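Local coordinates for beta-lactamase (Serratia marcescens, PDB 5GWA), which is a class A extended-spectrum beta-lactamase, expected to hydrolyse beta-lactams to substituted beta-amino acids, and is seen here in complex with the inhibitor avibactam, at residues S106-S111 with I193-G198; K224-A229 with V250-E255; L136-I141 with P164-Q169; K71-K76 with N93-L98. All blocks are in the same frame, centred on the assembly; numbering follows the deposited sequence. Where two conformers were deposited one is given.

Contact 1 (S106-S111 with I193-G198). With NA (sodium ion), chain N; NA (sodium ion), chain T; NXL ((2S,5R)-1-formyl-5-[(sulfooxy)amino]piperidine-2-carboxamide), chain B; SO4 (sulfate ion), chain D.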
loop_
_atom_site.group_PDB
_atom_site.type_symbol
_atom_site.label_atom_id
_atom_site.label_comp_id
_atom_site.label_asym_id
_atom_site.label_seq_id
_atom_site.Cartn_x
_atom_site.Cartn_y
_atom_site.Cartn_z
ATOM N N SER A 106 -4.015 14.190 1.755
ATOM C CA SER A 106 -3.438 12.845 1.741
ATOM C C SER A 106 -3.586 12.194 0.357
ATOM O O SER A 106 -2.670 11.483 -0.135
ATOM C CB SER A 106 -4.085 11.979 2.803
ATOM O OG SER A 106 -3.347 10.763 2.952
ATOM N N THR A 107 -4.776 12.335 -0.207
ATOM C CA THR A 107 -5.127 11.704 -1.491
ATOM C C THR A 107 -4.233 12.216 -2.616
ATOM O O THR A 107 -3.832 11.462 -3.497
ATOM C CB THR A 107 -6.590 12.003 -1.818
ATOM O OG1 THR A 107 -7.401 11.403 -0.802
ATOM C CG2 THR A 107 -6.960 11.385 -3.146
ATOM N N VAL A 108 -3.974 13.528 -2.626
ATOM C CA VAL A 108 -3.211 14.137 -3.726
ATOM C C VAL A 108 -1.718 14.145 -3.425
ATOM O O VAL A 108 -0.934 13.550 -4.171
ATOM C CB VAL A 108 -3.668 15.570 -4.022
ATOM C CG1 VAL A 108 -2.745 16.253 -5.027
ATOM C CG2 VAL A 108 -5.093 15.551 -4.502
ATOM N N SER A 109 -1.291 14.684 -2.288
ATOM C CA SER A 109 0.163 14.847 -2.021
ATOM C C SER A 109 0.810 13.514 -1.688
ATOM O O SER A 109 1.990 13.311 -2.004
ATOM C CB SER A 109 0.424 15.841 -0.885
ATOM O OG SER A 109 -0.252 17.053 -1.211
ATOM N N HIS A 110 0.081 12.615 -1.035
ATOM C CA HIS A 110 0.617 11.324 -0.630
ATOM C C HIS A 110 -0.058 10.155 -1.354
ATOM O O HIS A 110 0.250 9.028 -1.060
ATOM C CB HIS A 110 0.499 11.150 0.872
ATOM C CG HIS A 110 1.463 11.981 1.627
ATOM N ND1 HIS A 110 1.280 13.313 1.927
ATOM C CD2 HIS A 110 2.672 11.643 2.130
ATOM C CE1 HIS A 110 2.351 13.763 2.565
ATOM N NE2 HIS A 110 3.204 12.767 2.694
ATOM N N SER A 111 -0.907 10.463 -2.328
ATOM C CA SER A 111 -1.551 9.447 -3.158
ATOM C C SER A 111 -2.292 8.376 -2.391
ATOM O O SER A 111 -2.362 7.230 -2.829
ATOM C CB SER A 111 -0.553 8.822 -4.112
ATOM O OG SER A 111 -1.200 8.484 -5.341
ATOM N N ILE A 193 2.110 21.102 -5.180
ATOM C CA ILE A 193 3.499 21.415 -4.884
ATOM C C ILE A 193 4.045 20.660 -3.703
ATOM O O ILE A 193 5.203 20.217 -3.693
ATOM C CB ILE A 193 3.689 22.950 -4.699
ATOM C CG1 ILE A 193 3.279 23.684 -5.979
ATOM C CG2 ILE A 193 5.126 23.250 -4.360
ATOM C CD1 ILE A 193 3.099 25.197 -5.780
ATOM N N GLU A 194 3.157 20.416 -2.721
ATOM C CA GLU A 194 3.468 19.667 -1.526
ATOM C C GLU A 194 3.578 18.168 -1.760
ATOM O O GLU A 194 3.926 17.428 -0.857
ATOM C CB GLU A 194 2.406 19.962 -0.454
ATOM C CG GLU A 194 2.565 21.353 0.183
ATOM C CD GLU A 194 1.385 21.829 1.017
ATOM O OE1 GLU A 194 0.413 21.070 1.248
ATOM O OE2 GLU A 194 1.456 22.997 1.495
ATOM N N THR A 195 3.218 17.703 -2.944
ATOM C CA THR A 195 3.388 16.284 -3.265
ATOM C C THR A 195 4.768 15.774 -2.896
ATOM O O THR A 195 5.799 16.409 -3.230
ATOM C CB THR A 195 3.077 16.070 -4.756
ATOM O OG1 THR A 195 1.679 16.317 -4.957
ATOM C CG2 THR A 195 3.433 14.658 -5.264
ATOM N N THR A 196 4.823 14.614 -2.224
ATOM C CA THR A 196 6.077 14.028 -1.814
ATOM C C THR A 196 6.467 12.829 -2.674
ATOM O O THR A 196 7.599 12.337 -2.582
ATOM C CB THR A 196 6.073 13.583 -0.346
ATOM O OG1 THR A 196 4.995 12.686 -0.114
ATOM C CG2 THR A 196 5.873 14.795 0.536
ATOM N N THR A 197 5.505 12.279 -3.410
ATOM C CA THR A 197 5.749 11.088 -4.228
ATOM C C THR A 197 6.537 11.444 -5.466
ATOM O O THR A 197 6.632 12.580 -5.867
ATOM C CB THR A 197 4.428 10.396 -4.610
ATOM O OG1 THR A 197 3.631 11.286 -5.414
ATOM C CG2 THR A 197 3.653 10.051 -3.357
ATOM N N GLY A 198 7.160 10.435 -6.055
ATOM C CA GLY A 198 7.837 10.637 -7.316
ATOM C C GLY A 198 8.912 11.666 -7.389
ATOM O O GLY A 198 9.051 12.359 -8.369
HETATM NA NA NA N . 7.655 15.136 -5.253
HETATM NA NA NA T . 6.389 18.237 -5.369
HETATM O OAC NXL B . -0.927 5.248 -8.907
HETATM C CAN NXL B . -1.308 5.370 -7.748
HETATM N N NXL B . -1.113 4.533 -6.830
HETATM C CAJ NXL B . -1.313 4.879 -5.439
HETATM C CA NXL B . -0.512 3.245 -7.150
HETATM C C NXL B . -1.389 2.060 -6.932
HETATM O O NXL B . -2.472 2.156 -6.385
HETATM N NAA NXL B . -0.835 0.887 -7.249
HETATM C CB NXL B . 0.766 3.098 -6.366
HETATM C CAH NXL B . 0.616 3.458 -4.907
HETATM C CAO NXL B . 0.016 4.845 -4.724
HETATM N NAK NXL B . 0.862 5.994 -5.112
HETATM O OAL NXL B . 1.819 5.753 -5.982
HETATM S SAR NXL B . 2.305 6.974 -6.770
HETATM O OAD NXL B . 3.469 7.393 -6.055
HETATM O OAE NXL B . 2.776 6.742 -8.090
HETATM O OAG NXL B . 0.950 7.858 -6.990
HETATM S S SO4 D . 8.387 7.097 -6.270
HETATM O O1 SO4 D . 8.598 7.813 -7.555
HETATM O O2 SO4 D . 7.150 7.572 -5.661
HETATM O O3 SO4 D . 8.304 5.657 -6.617
HETATM O O4 SO4 D . 9.561 7.263 -5.364
HETATM O O HOH W 1 1.133 12.290 -5.773
HETATM O O HOH W 2 -0.509 18.522 1.150
HETATM O O HOH W 3 6.122 11.809 2.447
HETATM O O HOH W 4 9.377 16.049 -3.399
#
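The hydroxyl of T196 sits over one face of the H110 imidazole, with OG1 3.2 Å above the ring plane of H110 and displaced toward the rim near NE2 and CD2. With OG1 lodged between the backbone N and the carbonyl carbon (chi1 56°), T196 presents its oxygen to the ring and sets CG2 near NE2 and CE1 of H110. A water hydrogen-bonded to both H110 NE2 and T196 OG1 bridges the pair.

Between the backbones, T196 N gives a nearly straight hydrogen bond to S109 O at 3.1 Å, 166° at the hydrogen. The same carbonyl takes a CH...O contact from T195 CA, which lies 3.5 Å from S109 O, and T197 CG2 closes in at 3.9 Å from S109 O. Several groups of the loop thus converge on the one carbonyl oxygen of S109. S109 OG, beside its own backbone N, bonds to T191 O and accepts from a water that also donates to E194 OE1. A second water spans V108 O and T197 OG1, the latter also bonded to T216.

Further along, S111 OG donates to OAG of the bound avibactam at 2.8 Å, while K215 and K50 bond to the same hydroxyl; T197 CB comes within 3.5 Å of OAD of the inhibitor. S111 opens the S-D-N motif of class A beta-lactamases, so this packing brings the S-D-N loop and one wall of the active-site pocket together.

Contact 2 (K224-A229 with V250-E255). With NA (sodium ion), chain C; NA (sodium ion), chain X.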
loop_
_atom_site.group_PDB
_atom_site.type_symbol
_atom_site.label_atom_id
_atom_site.label_comp_id
_atom_site.label_asym_id
_atom_site.label_seq_id
_atom_site.Cartn_x
_atom_site.Cartn_y
_atom_site.Cartn_z
ATOM N N LYS A 224 4.506 -11.402 -16.346
ATOM C CA LYS A 224 5.335 -11.343 -17.551
ATOM C C LYS A 224 6.397 -10.263 -17.507
ATOM O O LYS A 224 7.035 -9.992 -18.507
ATOM C CB LYS A 224 4.458 -11.126 -18.792
ATOM C CG LYS A 224 3.451 -12.234 -19.039
ATOM C CD LYS A 224 4.014 -13.281 -19.991
ATOM C CE LYS A 224 3.338 -14.634 -19.806
ATOM N NZ LYS A 224 4.106 -15.713 -20.496
ATOM N N GLY A 225 6.536 -9.574 -16.384
ATOM C CA GLY A 225 7.569 -8.574 -16.267
ATOM C C GLY A 225 7.170 -7.205 -16.815
ATOM O O GLY A 225 8.005 -6.329 -16.942
ATOM N N ILE A 226 5.890 -7.011 -17.072
ATOM C CA ILE A 226 5.407 -5.726 -17.611
ATOM C C ILE A 226 4.845 -4.829 -16.499
ATOM O O ILE A 226 3.952 -5.228 -15.772
ATOM C CB ILE A 226 4.296 -5.975 -18.637
ATOM C CG1 ILE A 226 4.810 -6.923 -19.717
ATOM C CG2 ILE A 226 3.807 -4.673 -19.255
ATOM C CD1 ILE A 226 5.939 -6.330 -20.525
ATOM N N THR A 227 5.371 -3.613 -16.414
ATOM C CA THR A 227 4.808 -2.586 -15.565
ATOM C C THR A 227 3.891 -1.671 -16.430
ATOM O O THR A 227 4.366 -0.885 -17.250
ATOM C CB THR A 227 5.915 -1.796 -14.905
ATOM O OG1 THR A 227 6.791 -2.710 -14.179
ATOM C CG2 THR A 227 5.331 -0.836 -13.919
ATOM N N ALA A 228 2.596 -1.771 -16.170
ATOM C CA ALA A 228 1.605 -1.077 -16.991
ATOM C C ALA A 228 1.791 0.433 -17.033
ATOM O O ALA A 228 1.547 1.047 -18.056
ATOM C CB ALA A 228 0.214 -1.394 -16.522
ATOM N N ALA A 229 2.092 1.033 -15.879
ATOM C CA ALA A 229 2.103 2.494 -15.750
ATOM C C ALA A 229 3.161 2.998 -14.774
ATOM O O ALA A 229 3.265 2.505 -13.658
ATOM C CB ALA A 229 0.740 2.999 -15.329
ATOM N N VAL A 250 4.894 6.416 -18.879
ATOM C CA VAL A 250 5.691 5.269 -19.316
ATOM C C VAL A 250 4.856 4.018 -19.139
ATOM O O VAL A 250 4.555 3.606 -18.009
ATOM C CB VAL A 250 7.001 5.165 -18.490
ATOM C CG1 VAL A 250 7.823 3.974 -18.960
ATOM C CG2 VAL A 250 7.799 6.451 -18.550
ATOM N N SER A 251 4.365 3.450 -20.255
ATOM C CA SER A 251 3.386 2.383 -20.162
ATOM C C SER A 251 3.893 1.064 -20.716
ATOM O O SER A 251 4.797 1.049 -21.525
ATOM C CB SER A 251 2.049 2.788 -20.812
ATOM O OG SER A 251 2.137 2.776 -22.232
ATOM N N ASP A 252 3.270 -0.017 -20.250
ATOM C CA ASP A 252 3.560 -1.376 -20.690
ATOM C C ASP A 252 5.043 -1.646 -20.844
ATOM O O ASP A 252 5.556 -1.956 -21.916
ATOM C CB ASP A 252 2.775 -1.666 -21.962
ATOM C CG ASP A 252 1.283 -1.668 -21.718
ATOM O OD1 ASP A 252 0.857 -1.746 -20.544
ATOM O OD2 ASP A 252 0.532 -1.690 -22.726
ATOM N N SER A 253 5.768 -1.330 -19.770
ATOM C CA SER A 253 7.196 -1.322 -19.814
ATOM C C SER A 253 7.816 -2.622 -19.323
ATOM O O SER A 253 7.435 -3.167 -18.296
ATOM C CB SER A 253 7.719 -0.178 -18.955
ATOM O OG SER A 253 9.133 -0.140 -18.951
ATOM N N SER A 254 8.759 -3.090 -20.124
ATOM C CA SER A 254 9.641 -4.179 -19.733
ATOM C C SER A 254 10.839 -3.723 -18.941
ATOM O O SER A 254 11.647 -4.560 -18.515
ATOM C CB SER A 254 10.082 -4.937 -21.002
ATOM O OG SER A 254 8.982 -5.683 -21.486
ATOM N N GLU A 255 11.005 -2.421 -18.757
ATOM C CA GLU A 255 12.168 -1.880 -18.044
ATOM C C GLU A 255 11.939 -1.879 -16.536
ATOM O O GLU A 255 10.821 -1.918 -16.055
ATOM C CB GLU A 255 12.478 -0.469 -18.468
ATOM C CG GLU A 255 12.641 -0.251 -19.956
ATOM C CD GLU A 255 13.985 -0.668 -20.532
ATOM O OE1 GLU A 255 14.898 -1.040 -19.767
ATOM O OE2 GLU A 255 14.135 -0.631 -21.778
HETATM NA NA NA C . 8.823 -3.843 -15.655
HETATM NA NA NA X . 5.180 1.694 -11.628
HETATM O O HOH W 5 10.666 -7.128 -17.569
HETATM O O HOH W 6 5.683 1.560 -16.521
HETATM O O HOH W 7 10.186 -5.068 -13.786
#
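A G1 beta bulge breaks the hairpin of strands 227-237 and 243-253 here, with D252 and S253 both set against T227. T227 and S253 form an antiparallel hydrogen-bonded pair: T227 N reaches S253 O at 2.8 Å, and S253 N returns to T227 O at 2.9 Å. The first donor lies in the plane of its carbonyl, whereas S253 N stands well above the plane of the T227 carbonyl. D252, in left-handed backbone conformation (phi 42°), turns its own N to A228 O at 3.0 Å, again from above the carbonyl plane. A water gives to both T227 O and V250 O and fills in the ladder beside the bulge.

I226 clasps the bend with two branches. Its CG2, anti to the backbone N, rests 3.6 Å from D252 CA, and its CD1 comes within 3.3 Å of S254 OG. S253 OG accepts from E255 N at 3.0 Å, an ST turn, and also bonds to N260. The turn brings E255 O to a sodium ion, 2.8 Å from that oxygen, which G225 O and T227 OG1 also bind; a water binds the ion as well, and T227 OG1 bonds to T221 besides.

In the five-stranded sheet, S251 bonds through its backbone to K21 on the neighbouring strand 21-28, and A229 to S219 beside strand 212-218. V250 packs on N260, I263 and I264 of helix 257-276, while A229 and S251 touch P44 and Y43 of strand 43-44.

Contact 3 (L136-I141 with P164-Q169). With NA (sodium ion), chain V; NA (sodium ion), chain K.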
loop_
_atom_site.group_PDB
_atom_site.type_symbol
_atom_site.label_atom_id
_atom_site.label_comp_id
_atom_site.label_asym_id
_atom_site.label_seq_id
_atom_site.Cartn_x
_atom_site.Cartn_y
_atom_site.Cartn_z
ATOM N N LEU A 136 -15.707 20.196 -18.975
ATOM C CA LEU A 136 -14.741 21.284 -19.028
ATOM C C LEU A 136 -14.272 21.559 -20.467
ATOM O O LEU A 136 -13.536 22.525 -20.697
ATOM C CB LEU A 136 -13.549 20.978 -18.114
ATOM C CG LEU A 136 -13.869 20.890 -16.622
ATOM C CD1 LEU A 136 -12.623 20.501 -15.838
ATOM C CD2 LEU A 136 -14.440 22.181 -16.064
ATOM N N GLY A 137 -14.646 20.675 -21.399
ATOM C CA GLY A 137 -14.211 20.726 -22.782
ATOM C C GLY A 137 -12.911 20.007 -23.080
ATOM O O GLY A 137 -12.156 20.442 -23.940
ATOM N N VAL A 138 -12.568 19.026 -22.246
ATOM C CA VAL A 138 -11.376 18.196 -22.485
ATOM C C VAL A 138 -11.791 16.786 -22.855
ATOM O O VAL A 138 -12.253 16.007 -21.991
ATOM C CB VAL A 138 -10.436 18.135 -21.263
ATOM C CG1 VAL A 138 -9.161 17.354 -21.596
ATOM C CG2 VAL A 138 -10.107 19.530 -20.783
ATOM N N LYS A 139 -11.572 16.421 -24.117
ATOM C CA LYS A 139 -11.913 15.099 -24.604
ATOM C C LYS A 139 -10.783 14.122 -24.249
ATOM O O LYS A 139 -9.701 14.550 -23.828
ATOM C CB LYS A 139 -12.130 15.112 -26.113
ATOM C CG LYS A 139 -13.276 16.003 -26.576
ATOM C CD LYS A 139 -13.616 15.718 -28.026
ATOM C CE LYS A 139 -14.980 16.268 -28.387
ATOM N NZ LYS A 139 -14.849 17.682 -28.809
ATOM N N ASN A 140 -11.026 12.844 -24.476
ATOM C CA ASN A 140 -9.956 11.812 -24.429
ATOM C C ASN A 140 -9.451 11.557 -23.030
ATOM O O ASN A 140 -8.284 11.157 -22.846
ATOM C CB ASN A 140 -8.807 12.119 -25.361
ATOM C CG ASN A 140 -9.118 11.745 -26.795
ATOM O OD1 ASN A 140 -9.994 10.910 -27.053
ATOM N ND2 ASN A 140 -8.532 12.448 -27.708
ATOM N N ILE A 141 -10.360 11.630 -22.067
ATOM C CA ILE A 141 -10.124 11.132 -20.721
ATOM C C ILE A 141 -11.287 10.225 -20.341
ATOM O O ILE A 141 -12.456 10.631 -20.487
ATOM C CB ILE A 141 -10.002 12.279 -19.690
ATOM C CG1 ILE A 141 -8.851 13.219 -20.073
ATOM C CG2 ILE A 141 -9.763 11.728 -18.280
ATOM C CD1 ILE A 141 -8.693 14.461 -19.241
ATOM N N PRO A 164 -2.057 11.931 -23.613
ATOM C CA PRO A 164 -1.213 12.851 -22.814
ATOM C C PRO A 164 -1.543 14.321 -23.052
ATOM O O PRO A 164 -1.394 15.150 -22.147
ATOM C CB PRO A 164 0.208 12.541 -23.241
ATOM C CG PRO A 164 0.147 11.364 -24.147
ATOM C CD PRO A 164 -1.285 11.105 -24.543
ATOM N N ASP A 165 -1.934 14.665 -24.279
ATOM C CA ASP A 165 -2.342 16.019 -24.590
ATOM C C ASP A 165 -3.621 16.424 -23.882
ATOM O O ASP A 165 -3.688 17.539 -23.384
ATOM C CB ASP A 165 -2.385 16.282 -26.101
ATOM C CG ASP A 165 -3.265 15.318 -26.859
ATOM O OD1 ASP A 165 -3.270 14.101 -26.610
ATOM O OD2 ASP A 165 -3.965 15.785 -27.784
ATOM N N ALA A 166 -4.539 15.485 -23.659
ATOM C CA ALA A 166 -5.706 15.804 -22.823
ATOM C C ALA A 166 -5.220 16.282 -21.450
ATOM O O ALA A 166 -5.763 17.237 -20.868
ATOM C CB ALA A 166 -6.620 14.625 -22.676
ATOM N N THR A 167 -4.278 15.552 -20.873
ATOM C CA THR A 167 -3.836 15.889 -19.548
ATOM C C THR A 167 -3.309 17.303 -19.459
ATOM O O THR A 167 -3.667 18.040 -18.537
ATOM C CB THR A 167 -2.757 14.916 -19.066
ATOM O OG1 THR A 167 -3.203 13.565 -19.250
ATOM C CG2 THR A 167 -2.418 15.174 -17.634
ATOM N N VAL A 168 -2.420 17.687 -20.373
ATOM C CA VAL A 168 -1.848 19.020 -20.279
ATOM C C VAL A 168 -2.877 20.118 -20.644
ATOM O O VAL A 168 -2.813 21.203 -20.067
ATOM C CB VAL A 168 -0.544 19.207 -21.051
ATOM C CG1 VAL A 168 0.572 18.353 -20.488
ATOM C CG2 VAL A 168 -0.742 18.985 -22.551
ATOM N N GLN A 169 -3.832 19.833 -21.520
ATOM C CA GLN A 169 -4.968 20.748 -21.741
ATOM C C GLN A 169 -5.700 21.014 -20.442
ATOM O O GLN A 169 -5.998 22.174 -20.101
ATOM C CB GLN A 169 -5.907 20.190 -22.794
ATOM C CG GLN A 169 -5.298 20.188 -24.189
ATOM C CD GLN A 169 -5.966 19.201 -25.124
ATOM O OE1 GLN A 169 -7.121 18.815 -24.919
ATOM N NE2 GLN A 169 -5.262 18.824 -26.184
HETATM NA NA NA V . -13.027 13.465 -21.665
HETATM NA NA NA K . -4.267 12.688 -28.727
HETATM O O HOH W 8 -9.096 20.698 -24.473
HETATM O O HOH W 9 -8.115 16.221 -25.396
HETATM O O HOH W 10 -13.810 12.678 -19.093
HETATM O O HOH W 11 -4.156 13.841 -31.206
HETATM O O HOH W 12 -6.296 11.589 -30.119
HETATM O O HOH W 13 -15.105 13.542 -23.432
#
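Apolar packing converges on the methyl of A166, which points from the helix into the loop 136-141. I141 CG1 lies 3.7 Å from A166 CB, and V138 CG1 is 3.9 Å from the same carbon. V138 has CG1 anti to its backbone N (chi1 -176°), which carries this methyl across to the helix, where it also sits 3.5 Å from A166 O. The carbonyl of K139 presses on the methyl too, with K139 O 3.3 Å from A166 CB.

No direct hydrogen bond crosses, and water does the polar work. Q169 OE1, at the end of an extended side chain, accepts from two waters: one also gives to G137 O, the other to K139 O at 2.8 Å. One amide oxygen thereby ties two loop carbonyls to the helix.

Sodium ions flank both segments: V138 O binds one at 2.7 Å, and D165 OD1 binds another at 2.7 Å, shared with E39 O.

The loop follows helix 126-135 and leads into strand 141-142, N140 bonding through its backbone to T163. Beyond A166, helix 164-175 lays T167 and V168 on strand 243-253, with V168 also on strand 21-28, so it lies between this loop and the five-stranded sheet.

Contact 4 (K71-K76 with N93-L98). With NA (sodium ion), chain O; SO4 (sulfate ion), chain E.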
loop_
_atom_site.group_PDB
_atom_site.type_symbol
_atom_site.label_atom_id
_atom_site.label_comp_id
_atom_site.label_asym_id
_atom_site.label_seq_id
_atom_site.Cartn_x
_atom_site.Cartn_y
_atom_site.Cartn_z
ATOM N N LYS A 71 -16.115 17.967 8.007
ATOM C CA LYS A 71 -15.549 16.622 8.194
ATOM C C LYS A 71 -16.488 15.491 7.809
ATOM O O LYS A 71 -17.687 15.509 8.139
ATOM C CB LYS A 71 -15.146 16.406 9.640
ATOM C CG LYS A 71 -14.119 17.421 10.128
ATOM C CD LYS A 71 -13.644 17.088 11.513
ATOM C CE LYS A 71 -12.725 18.179 12.042
ATOM N NZ LYS A 71 -12.257 17.922 13.420
ATOM N N LEU A 72 -15.929 14.506 7.104
ATOM C CA LEU A 72 -16.554 13.223 6.881
ATOM C C LEU A 72 -16.297 12.262 8.016
ATOM O O LEU A 72 -15.202 12.265 8.594
ATOM C CB LEU A 72 -16.042 12.609 5.577
ATOM C CG LEU A 72 -16.232 13.411 4.304
ATOM C CD1 LEU A 72 -15.629 12.729 3.104
ATOM C CD2 LEU A 72 -17.708 13.631 4.062
ATOM N N PHE A 73 -17.264 11.378 8.303
ATOM C CA PHE A 73 -16.962 10.273 9.194
ATOM C C PHE A 73 -16.352 9.136 8.401
ATOM O O PHE A 73 -16.964 8.605 7.496
ATOM C CB PHE A 73 -18.224 9.775 9.935
ATOM C CG PHE A 73 -17.911 8.820 11.065
ATOM C CD1 PHE A 73 -17.520 9.298 12.278
ATOM C CD2 PHE A 73 -17.917 7.452 10.851
ATOM C CE1 PHE A 73 -17.193 8.431 13.315
ATOM C CE2 PHE A 73 -17.579 6.579 11.883
ATOM C CZ PHE A 73 -17.229 7.077 13.098
ATOM N N VAL A 74 -15.081 8.843 8.671
ATOM C CA VAL A 74 -14.368 7.802 7.968
ATOM C C VAL A 74 -14.434 6.522 8.778
ATOM O O VAL A 74 -13.880 6.431 9.882
ATOM C CB VAL A 74 -12.904 8.245 7.731
ATOM C CG1 VAL A 74 -12.088 7.131 7.065
ATOM C CG2 VAL A 74 -12.901 9.517 6.879
ATOM N N LYS A 75 -15.248 5.600 8.281
ATOM C CA LYS A 75 -15.415 4.284 8.922
ATOM C C LYS A 75 -14.136 3.484 8.842
ATOM O O LYS A 75 -13.378 3.635 7.920
ATOM C CB LYS A 75 -16.516 3.481 8.207
ATOM C CG LYS A 75 -17.910 4.003 8.480
ATOM C CD LYS A 75 -18.974 3.029 7.980
ATOM C CE LYS A 75 -19.167 3.104 6.483
ATOM N NZ LYS A 75 -20.486 2.501 6.109
ATOM N N LYS A 76 -13.962 2.523 9.743
ATOM C CA LYS A 76 -12.825 1.622 9.630
ATOM C C LYS A 76 -12.847 0.893 8.272
ATOM O O LYS A 76 -11.816 0.714 7.640
ATOM C CB LYS A 76 -12.835 0.649 10.796
ATOM C CG LYS A 76 -11.904 -0.525 10.656
ATOM C CD LYS A 76 -10.724 -0.380 11.601
ATOM C CE LYS A 76 -10.030 -1.712 11.729
ATOM N NZ LYS A 76 -10.068 -2.454 10.424
ATOM N N ASN A 93 -7.495 2.558 13.648
ATOM C CA ASN A 93 -8.824 2.200 14.116
ATOM C C ASN A 93 -9.912 2.818 13.257
ATOM O O ASN A 93 -11.039 2.347 13.233
ATOM C CB ASN A 93 -9.026 2.632 15.546
ATOM C CG ASN A 93 -8.544 1.597 16.513
ATOM O OD1 ASN A 93 -9.202 0.563 16.716
ATOM N ND2 ASN A 93 -7.329 1.764 16.965
ATOM N N GLY A 94 -9.526 3.734 12.384
ATOM C CA GLY A 94 -10.520 4.527 11.710
ATOM C C GLY A 94 -11.628 4.980 12.641
ATOM O O GLY A 94 -11.377 5.394 13.756
ATOM N N ASN A 95 -12.843 4.995 12.104
ATOM C CA ASN A 95 -14.011 5.501 12.833
ATOM C C ASN A 95 -13.757 6.858 13.471
ATOM O O ASN A 95 -13.881 7.079 14.685
ATOM C CB ASN A 95 -14.450 4.470 13.865
ATOM C CG ASN A 95 -14.902 3.194 13.231
ATOM O OD1 ASN A 95 -15.443 3.177 12.140
ATOM N ND2 ASN A 95 -14.710 2.091 13.948
ATOM N N LEU A 96 -13.451 7.822 12.617
ATOM C CA LEU A 96 -13.177 9.161 13.074
ATOM C C LEU A 96 -13.554 10.205 12.036
ATOM O O LEU A 96 -13.691 9.885 10.866
ATOM C CB LEU A 96 -11.723 9.317 13.502
ATOM C CG LEU A 96 -10.675 9.551 12.419
ATOM C CD1 LEU A 96 -9.366 9.998 13.080
ATOM C CD2 LEU A 96 -10.482 8.361 11.506
ATOM N N GLU A 97 -13.729 11.440 12.509
ATOM C CA GLU A 97 -14.084 12.565 11.662
ATOM C C GLU A 97 -12.808 13.139 11.070
ATOM O O GLU A 97 -11.919 13.503 11.843
ATOM C CB GLU A 97 -14.748 13.632 12.516
ATOM C CG GLU A 97 -15.954 13.107 13.294
ATOM C CD GLU A 97 -16.320 13.963 14.495
ATOM O OE1 GLU A 97 -15.575 14.906 14.871
ATOM O OE2 GLU A 97 -17.418 13.762 15.029
ATOM N N LEU A 98 -12.753 13.268 9.747
ATOM C CA LEU A 98 -11.601 13.908 9.052
ATOM C C LEU A 98 -12.131 14.980 8.095
ATOM O O LEU A 98 -13.028 14.748 7.340
ATOM C CB LEU A 98 -10.789 12.875 8.282
ATOM C CG LEU A 98 -10.059 11.829 9.121
ATOM C CD1 LEU A 98 -9.386 10.816 8.214
ATOM C CD2 LEU A 98 -9.062 12.418 10.066
HETATM NA NA NA O . -10.063 15.511 12.418
HETATM S S SO4 E . -6.934 -3.541 9.971
HETATM O O1 SO4 E . -7.339 -4.732 10.761
HETATM O O2 SO4 E . -5.477 -3.479 9.919
HETATM O O3 SO4 E . -7.517 -3.731 8.620
HETATM O O4 SO4 E . -7.530 -2.294 10.535
#
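K71 reaches across strand 96-99 with its whole chain extended beyond CG. Its CB meets the backbone of L98, 3.5 Å from L98 O; CG lies beside the carbonyl carbon of L98; CD passes 3.8 Å from E97 CB as the two side chains cross. CE and NZ then approach the sodium ion bound by E97 O, K71 NZ lying 3.4 Å from the ion without bonding to it. The E97 carboxylate stays farther off, K71 NZ being 4.7 Å from E97 OE1, so any attraction is at most long-range.

On the face that carries E97, F73 has CG anti to its backbone N (chi1 -169°), and the ring leans back across the partner strand. Its CZ comes 3.5 Å from N95 C, L96 N lies over one ring face toward the rim, and E97 CG sits at the ring edge. The side-chain amide of N95 is turned almost like the ring, the planes 12° apart.

Backbone pairing is antiparallel: L72 pairs with L98, and V74 with L96, each through two hydrogen bonds. N95 and L96 both face V74, a G1 bulge, and N95 swings OD1 round to accept from K76 N at 2.9 Å, the donor standing above the amide plane. Beyond the bulge, K76 CD lies 3.2 Å from N93 O, and K76 NZ forms a salt bridge with E261 of the second subunit.

L72, V74 and L98 turn to the other face, V74 CG2 4.0 Å from L98 CD1, and rest on I103 of helix 100-109. The arrangement is a bulged two-stranded antiparallel ribbon at the surface of the helical part of a class A beta-lactamase.

How the contacts relate
Along the chain contact 4 closes first, before contact 1 opens; contact 3 falls wholly between the two halves of contact 1, and contact 2 comes last. Contact 4 leads straight into contact 1, since strand 96-99 runs on into helix 100-109, although their centres are 21 Å apart. Both also touch the second subunit, and the sulfate held by G198 of one subunit meets K76 of the other. Contacts 2 and 3 meet the same five-stranded sheet, contact 2 within it and contact 3 through helix 164-175 packed against it, centres 23 Å apart. Contact 1 lies at the inhibitor, while contacts 2 and 4, 36 Å apart, mark distant parts of the fold.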